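Local coordinates for protein polyphosphate kinase (Porphyromonas gingivalis, PDB 2O8R) that probably catalyses the reversible transfer of the terminal phosphate of ATP to a growing chain of inorganic polyphosphate, at residues Ala28-Leu42 / Tyr98-Leu110. The protein carries 3 engineered substitutions. Residues are numbered along the deposited sequence; the frame is centred on the assembly and turned at random.
Sequences AADRTLPVYDRIKFL and YYRIFYDQILPTL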
loop_
_atom_site.group_PDB
_atom_site.type_symbol
_atom_site.label_atom_id
_atom_site.label_comp_id
_atom_site.label_asym_id
_atom_site.label_seq_id
_atom_site.Cartn_x
_atom_site.Cartn_y
_atom_site.Cartn_z
ATOM N N ALA A 28 -6.364 -27.718 -7.709
ATOM C CA ALA A 28 -6.017 -27.300 -9.056
ATOM C C ALA A 28 -6.357 -28.361 -10.108
ATOM O O ALA A 28 -6.756 -28.021 -11.218
ATOM C CB ALA A 28 -4.573 -26.934 -9.121
ATOM N N ALA A 29 -6.238 -29.637 -9.736
ATOM C CA ALA A 29 -6.516 -30.774 -10.629
ATOM C C ALA A 29 -7.994 -31.105 -10.749
ATOM O O ALA A 29 -8.373 -31.947 -11.571
ATOM C CB ALA A 29 -5.751 -32.018 -10.166
ATOM N N ASP A 30 -8.824 -30.464 -9.923
ATOM C CA ASP A 30 -10.255 -30.764 -9.877
ATOM C C ASP A 30 -10.971 -30.148 -11.064
ATOM O O ASP A 30 -11.369 -28.975 -11.033
ATOM C CB ASP A 30 -10.883 -30.287 -8.561
ATOM C CG ASP A 30 -12.362 -30.688 -8.418
ATOM O OD1 ASP A 30 -12.933 -31.294 -9.349
ATOM O OD2 ASP A 30 -12.959 -30.389 -7.362
ATOM N N ARG A 31 -11.176 -30.967 -12.090
ATOM C CA ARG A 31 -11.775 -30.488 -13.327
ATOM C C ARG A 31 -13.221 -30.071 -13.210
ATOM O O ARG A 31 -13.763 -29.525 -14.159
ATOM C CB ARG A 31 -11.584 -31.489 -14.465
ATOM C CG ARG A 31 -10.210 -31.360 -15.072
ATOM C CD ARG A 31 -9.844 -32.512 -15.940
ATOM N NE ARG A 31 -10.687 -32.600 -17.125
ATOM C CZ ARG A 31 -10.497 -31.904 -18.239
ATOM N NH1 ARG A 31 -9.485 -31.044 -18.336
ATOM N NH2 ARG A 31 -11.331 -32.070 -19.258
ATOM N N THR A 32 -13.841 -30.289 -12.049
ATOM C CA THR A 32 -15.235 -29.891 -11.865
ATOM C C THR A 32 -15.343 -28.441 -11.443
ATOM O O THR A 32 -16.445 -27.918 -11.310
ATOM C CB THR A 32 -15.943 -30.730 -10.814
ATOM O OG1 THR A 32 -15.449 -30.378 -9.511
ATOM C CG2 THR A 32 -15.719 -32.209 -11.082
ATOM N N LEU A 33 -14.197 -27.805 -11.227
ATOM C CA LEU A 33 -14.140 -26.435 -10.735
ATOM C C LEU A 33 -13.881 -25.459 -11.868
ATOM O O LEU A 33 -13.119 -25.767 -12.788
ATOM C CB LEU A 33 -13.031 -26.302 -9.694
ATOM C CG LEU A 33 -13.175 -27.170 -8.449
ATOM C CD1 LEU A 33 -12.070 -26.825 -7.508
ATOM C CD2 LEU A 33 -14.539 -26.982 -7.765
ATOM N N PRO A 34 -14.531 -24.280 -11.815
ATOM C CA PRO A 34 -14.309 -23.179 -12.747
ATOM C C PRO A 34 -12.837 -22.859 -12.813
ATOM O O PRO A 34 -12.211 -22.776 -11.756
ATOM C CB PRO A 34 -15.068 -22.031 -12.093
ATOM C CG PRO A 34 -16.160 -22.694 -11.378
ATOM C CD PRO A 34 -15.583 -23.952 -10.839
ATOM N N VAL A 35 -12.289 -22.691 -14.025
ATOM C CA VAL A 35 -10.813 -22.619 -14.200
ATOM C C VAL A 35 -10.103 -21.696 -13.243
ATOM O O VAL A 35 -9.080 -22.075 -12.676
ATOM C CB VAL A 35 -10.317 -22.155 -15.595
ATOM C CG1 VAL A 35 -9.722 -23.299 -16.352
ATOM C CG2 VAL A 35 -11.371 -21.348 -16.384
ATOM N N TYR A 36 -10.631 -20.482 -13.076
ATOM C CA TYR A 36 -9.926 -19.510 -12.274
ATOM C C TYR A 36 -9.820 -19.927 -10.815
ATOM O O TYR A 36 -8.858 -19.574 -10.140
ATOM C CB TYR A 36 -10.451 -18.087 -12.506
ATOM C CG TYR A 36 -9.854 -17.510 -13.775
ATOM C CD1 TYR A 36 -10.470 -17.691 -15.017
ATOM C CD2 TYR A 36 -8.640 -16.828 -13.740
ATOM C CE1 TYR A 36 -9.898 -17.186 -16.178
ATOM C CE2 TYR A 36 -8.071 -16.315 -14.887
ATOM C CZ TYR A 36 -8.695 -16.504 -16.097
ATOM O OH TYR A 36 -8.101 -15.999 -17.218
ATOM N N ASP A 37 -10.767 -20.747 -10.358
ATOM C CA ASP A 37 -10.667 -21.361 -9.034
ATOM C C ASP A 37 -9.422 -22.216 -8.936
ATOM O O ASP A 37 -8.700 -22.145 -7.947
ATOM C CB ASP A 37 -11.890 -22.223 -8.713
ATOM C CG ASP A 37 -13.167 -21.420 -8.638
ATOM O OD1 ASP A 37 -13.130 -20.169 -8.773
ATOM O OD2 ASP A 37 -14.216 -22.057 -8.440
ATOM N N ARG A 38 -9.179 -23.013 -9.972
ATOM C CA ARG A 38 -8.033 -23.900 -10.004
ATOM C C ARG A 38 -6.729 -23.121 -10.123
ATOM O O ARG A 38 -5.765 -23.399 -9.403
ATOM C CB ARG A 38 -8.173 -24.893 -11.148
ATOM C CG ARG A 38 -9.428 -25.728 -11.047
ATOM C CD ARG A 38 -9.460 -26.732 -12.153
ATOM N NE ARG A 38 -10.431 -26.397 -13.181
ATOM C CZ ARG A 38 -10.466 -26.960 -14.383
ATOM N NH1 ARG A 38 -9.569 -27.876 -14.721
ATOM N NH2 ARG A 38 -11.383 -26.589 -15.258
ATOM N N ILE A 39 -6.713 -22.136 -11.015
ATOM C CA ILE A 39 -5.559 -21.256 -11.201
ATOM C C ILE A 39 -5.113 -20.582 -9.893
ATOM O O ILE A 39 -3.904 -20.539 -9.586
ATOM C CB ILE A 39 -5.849 -20.185 -12.273
ATOM C CG1 ILE A 39 -5.986 -20.852 -13.652
ATOM C CG2 ILE A 39 -4.769 -19.089 -12.258
ATOM C CD1 ILE A 39 -5.845 -19.907 -14.826
ATOM N N LYS A 40 -6.093 -20.074 -9.135
ATOM C CA LYS A 40 -5.869 -19.550 -7.782
ATOM C C LYS A 40 -5.143 -20.553 -6.900
ATOM O O LYS A 40 -4.204 -20.188 -6.200
ATOM C CB LYS A 40 -7.184 -19.148 -7.111
ATOM C CG LYS A 40 -7.396 -17.646 -6.940
ATOM C CD LYS A 40 -7.350 -16.881 -8.255
ATOM C CE LYS A 40 -6.932 -15.447 -8.001
ATOM N NZ LYS A 40 -6.654 -14.751 -9.278
ATOM N N PHE A 41 -5.562 -21.815 -6.947
ATOM C CA PHE A 41 -4.948 -22.828 -6.100
ATOM C C PHE A 41 -3.528 -23.224 -6.518
ATOM O O PHE A 41 -2.702 -23.578 -5.676
ATOM C CB PHE A 41 -5.877 -24.035 -5.923
ATOM C CG PHE A 41 -6.813 -23.869 -4.787
ATOM C CD1 PHE A 41 -7.972 -23.137 -4.938
ATOM C CD2 PHE A 41 -6.495 -24.365 -3.536
ATOM C CE1 PHE A 41 -8.828 -22.935 -3.876
ATOM C CE2 PHE A 41 -7.343 -24.165 -2.475
ATOM C CZ PHE A 41 -8.515 -23.435 -2.648
ATOM N N LEU A 42 -3.249 -23.135 -7.810
ATOM C CA LEU A 42 -1.902 -23.322 -8.313
ATOM C C LEU A 42 -1.024 -22.245 -7.670
ATOM O O LEU A 42 0.002 -22.542 -7.065
ATOM C CB LEU A 42 -1.905 -23.202 -9.839
ATOM C CG LEU A 42 -1.307 -24.266 -10.762
ATOM C CD1 LEU A 42 -1.508 -25.677 -10.231
ATOM C CD2 LEU A 42 -1.845 -24.123 -12.213
ATOM N N TYR A 98 2.363 -30.500 -10.899
ATOM C CA TYR A 98 2.016 -29.102 -11.158
ATOM C C TYR A 98 2.042 -28.762 -12.650
ATOM O O TYR A 98 1.079 -28.210 -13.192
ATOM C CB TYR A 98 2.983 -28.196 -10.399
ATOM C CG TYR A 98 2.591 -26.735 -10.274
ATOM C CD1 TYR A 98 2.094 -26.233 -9.075
ATOM C CD2 TYR A 98 2.769 -25.847 -11.331
ATOM C CE1 TYR A 98 1.760 -24.893 -8.942
ATOM C CE2 TYR A 98 2.432 -24.502 -11.209
ATOM C CZ TYR A 98 1.934 -24.034 -10.016
ATOM O OH TYR A 98 1.602 -22.703 -9.903
ATOM N N TYR A 99 3.135 -29.107 -13.318
ATOM C CA TYR A 99 3.267 -28.788 -14.732
ATOM C C TYR A 99 2.333 -29.590 -15.639
ATOM O O TYR A 99 1.846 -29.072 -16.648
ATOM C CB TYR A 99 4.722 -28.884 -15.166
ATOM C CG TYR A 99 5.527 -27.659 -14.772
ATOM C CD1 TYR A 99 5.579 -26.532 -15.596
ATOM C CD2 TYR A 99 6.225 -27.619 -13.575
ATOM C CE1 TYR A 99 6.313 -25.405 -15.238
ATOM C CE2 TYR A 99 6.964 -26.498 -13.211
ATOM C CZ TYR A 99 6.999 -25.401 -14.042
ATOM O OH TYR A 99 7.739 -24.313 -13.671
ATOM N N ARG A 100 2.065 -30.837 -15.259
ATOM C CA ARG A 100 1.042 -31.631 -15.920
ATOM C C ARG A 100 -0.313 -30.930 -15.844
ATOM O O ARG A 100 -0.977 -30.762 -16.856
ATOM C CB ARG A 100 0.967 -33.042 -15.331
ATOM C CG ARG A 100 1.751 -34.076 -16.117
ATOM C CD ARG A 100 1.528 -35.478 -15.579
ATOM N NE ARG A 100 2.352 -35.745 -14.405
ATOM C CZ ARG A 100 1.887 -36.099 -13.211
ATOM N NH1 ARG A 100 0.584 -36.256 -13.015
ATOM N NH2 ARG A 100 2.737 -36.306 -12.213
ATOM N N ILE A 101 -0.703 -30.487 -14.654
ATOM C CA ILE A 101 -1.954 -29.748 -14.501
ATOM C C ILE A 101 -1.935 -28.485 -15.352
ATOM O O ILE A 101 -2.892 -28.197 -16.063
ATOM C CB ILE A 101 -2.236 -29.410 -13.028
ATOM C CG1 ILE A 101 -2.374 -30.701 -12.235
ATOM C CG2 ILE A 101 -3.535 -28.654 -12.884
ATOM C CD1 ILE A 101 -2.308 -30.526 -10.763
ATOM N N PHE A 102 -0.819 -27.763 -15.312
ATOM C CA PHE A 102 -0.714 -26.478 -15.999
ATOM C C PHE A 102 -0.784 -26.597 -17.518
ATOM O O PHE A 102 -1.572 -25.911 -18.172
ATOM C CB PHE A 102 0.564 -25.752 -15.583
ATOM C CG PHE A 102 0.703 -24.385 -16.187
ATOM C CD1 PHE A 102 -0.162 -23.359 -15.822
ATOM C CD2 PHE A 102 1.701 -24.119 -17.112
ATOM C CE1 PHE A 102 -0.039 -22.098 -16.370
ATOM C CE2 PHE A 102 1.826 -22.857 -17.663
ATOM C CZ PHE A 102 0.952 -21.846 -17.295
ATOM N N TYR A 103 0.034 -27.482 -18.068
ATOM C CA TYR A 103 0.129 -27.630 -19.511
ATOM C C TYR A 103 -0.948 -28.521 -20.110
ATOM O O TYR A 103 -1.375 -28.301 -21.240
ATOM C CB TYR A 103 1.492 -28.195 -19.890
ATOM C CG TYR A 103 2.619 -27.208 -19.780
ATOM C CD1 TYR A 103 2.674 -26.110 -20.612
ATOM C CD2 TYR A 103 3.638 -27.388 -18.859
ATOM C CE1 TYR A 103 3.707 -25.210 -20.530
ATOM C CE2 TYR A 103 4.674 -26.496 -18.770
ATOM C CZ TYR A 103 4.703 -25.404 -19.609
ATOM O OH TYR A 103 5.727 -24.493 -19.532
ATOM N N ASP A 104 -1.364 -29.543 -19.368
ATOM C CA ASP A 104 -2.302 -30.524 -19.903
ATOM C C ASP A 104 -3.747 -30.184 -19.622
ATOM O O ASP A 104 -4.645 -30.706 -20.277
ATOM C CB ASP A 104 -1.996 -31.931 -19.379
ATOM C CG ASP A 104 -0.580 -32.346 -19.647
ATOM O OD1 ASP A 104 -0.031 -31.898 -20.672
ATOM O OD2 ASP A 104 -0.014 -33.110 -18.839
ATOM N N GLN A 105 -3.986 -29.319 -18.650
ATOM C CA GLN A 105 -5.358 -29.046 -18.267
ATOM C C GLN A 105 -5.685 -27.562 -18.244
ATOM O O GLN A 105 -6.565 -27.110 -18.978
ATOM C CB GLN A 105 -5.681 -29.717 -16.935
ATOM C CG GLN A 105 -5.779 -31.224 -17.016
ATOM C CD GLN A 105 -6.068 -31.876 -15.672
ATOM O OE1 GLN A 105 -5.916 -31.255 -14.616
ATOM N NE2 GLN A 105 -6.487 -33.140 -15.707
ATOM N N ILE A 106 -4.960 -26.798 -17.435
ATOM C CA ILE A 106 -5.236 -25.368 -17.311
ATOM C C ILE A 106 -5.180 -24.620 -18.651
ATOM O O ILE A 106 -6.212 -24.109 -19.106
ATOM C CB ILE A 106 -4.329 -24.696 -16.287
ATOM C CG1 ILE A 106 -4.387 -25.465 -14.966
ATOM C CG2 ILE A 106 -4.724 -23.225 -16.104
ATOM C CD1 ILE A 106 -5.622 -25.221 -14.160
ATOM N N LEU A 107 -4.007 -24.584 -19.285
ATOM C CA LEU A 107 -3.859 -23.898 -20.588
ATOM C C LEU A 107 -4.880 -24.344 -21.639
ATOM O O LEU A 107 -5.507 -23.493 -22.284
ATOM C CB LEU A 107 -2.425 -23.974 -21.142
ATOM C CG LEU A 107 -1.407 -23.233 -20.284
ATOM C CD1 LEU A 107 -0.033 -23.192 -20.911
ATOM C CD2 LEU A 107 -1.940 -21.855 -20.037
ATOM N N PRO A 108 -5.061 -25.667 -21.808
ATOM C CA PRO A 108 -6.145 -26.178 -22.652
ATOM C C PRO A 108 -7.547 -25.725 -22.246
ATOM O O PRO A 108 -8.352 -25.414 -23.116
ATOM C CB PRO A 108 -6.022 -27.697 -22.487
ATOM C CG PRO A 108 -4.630 -27.911 -22.168
ATOM C CD PRO A 108 -4.247 -26.771 -21.283
ATOM N N THR A 109 -7.849 -25.704 -20.948
ATOM C CA THR A 109 -9.185 -25.286 -20.499
ATOM C C THR A 109 -9.409 -23.794 -20.738
ATOM O O THR A 109 -10.490 -23.380 -21.139
ATOM C CB THR A 109 -9.415 -25.591 -19.015
ATOM O OG1 THR A 109 -8.892 -26.878 -18.703
ATOM C CG2 THR A 109 -10.877 -25.585 -18.696
ATOM N N LEU A 110 -8.374 -22.989 -20.500
ATOM C CA LEU A 110 -8.423 -21.559 -20.814
ATOM C C LEU A 110 -8.800 -21.323 -22.276
ATOM O O LEU A 110 -9.610 -20.460 -22.583
ATOM C CB LEU A 110 -7.092 -20.883 -20.474
ATOM C CG LEU A 110 -6.806 -20.618 -18.978
ATOM C CD1 LEU A 110 -5.338 -20.291 -18.772
ATOM C CD2 LEU A 110 -7.675 -19.514 -18.366
#
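Leu42 lies over one face of the Tyr98 ring, its CD1 3.8 Å from the ring centroid and 18° off the ring normal, a CH-pi contact. The other branch, CD2, turns to Phe102 and to Ile106 CG1. Ile106 is a knob in a hole formed by Ala28, Arg38, Ile39 and Leu42: its CG2, anti to the backbone N, meets Ile39 CG1 at 3.6 Å, while CD1 reaches Arg38 CB. Ile39 and Leu110 then meet tip to tip through their CD1 atoms, and Leu110 CD2 approaches the Tyr36 ring. Ile101 packs against Ala28 and Ala29, its CD1 3.8 Å from Ala29 CB and its CG2 by Ala28 O. The Val35 and Thr109 side chains slide past each other in opposite directions, CG1 of Val35 against CG2 of Thr109. Near the turn Asp30-Leu33, the Arg31 chain makes van der Waals contact with the Gln105 amide, CD 3.4 Å from NE2, with guanidinium and amide planes 40° apart.

The only hydrogen bond between the two segments is weak, from Tyr98 OH to Leu42 O (3.3 Å), which also accepts from Ser46 OG. Within 28-42, Arg38 NE bonds to Leu33 O at 2.8 Å and so positions the guanidinium group. Its NH2 then lies beside Thr109 CG2 of helix 83-112.

The local axes of helices 35-63 and 83-112 approach to 10.5 Å, with 144° between their N-to-C directions. With helix 13-29 they build the helical N-terminal domain of a PPK1 polyphosphate kinase; the Tyr98 side chain lies about 10 Å from that of Asn48, a predicted ATP-binding residue.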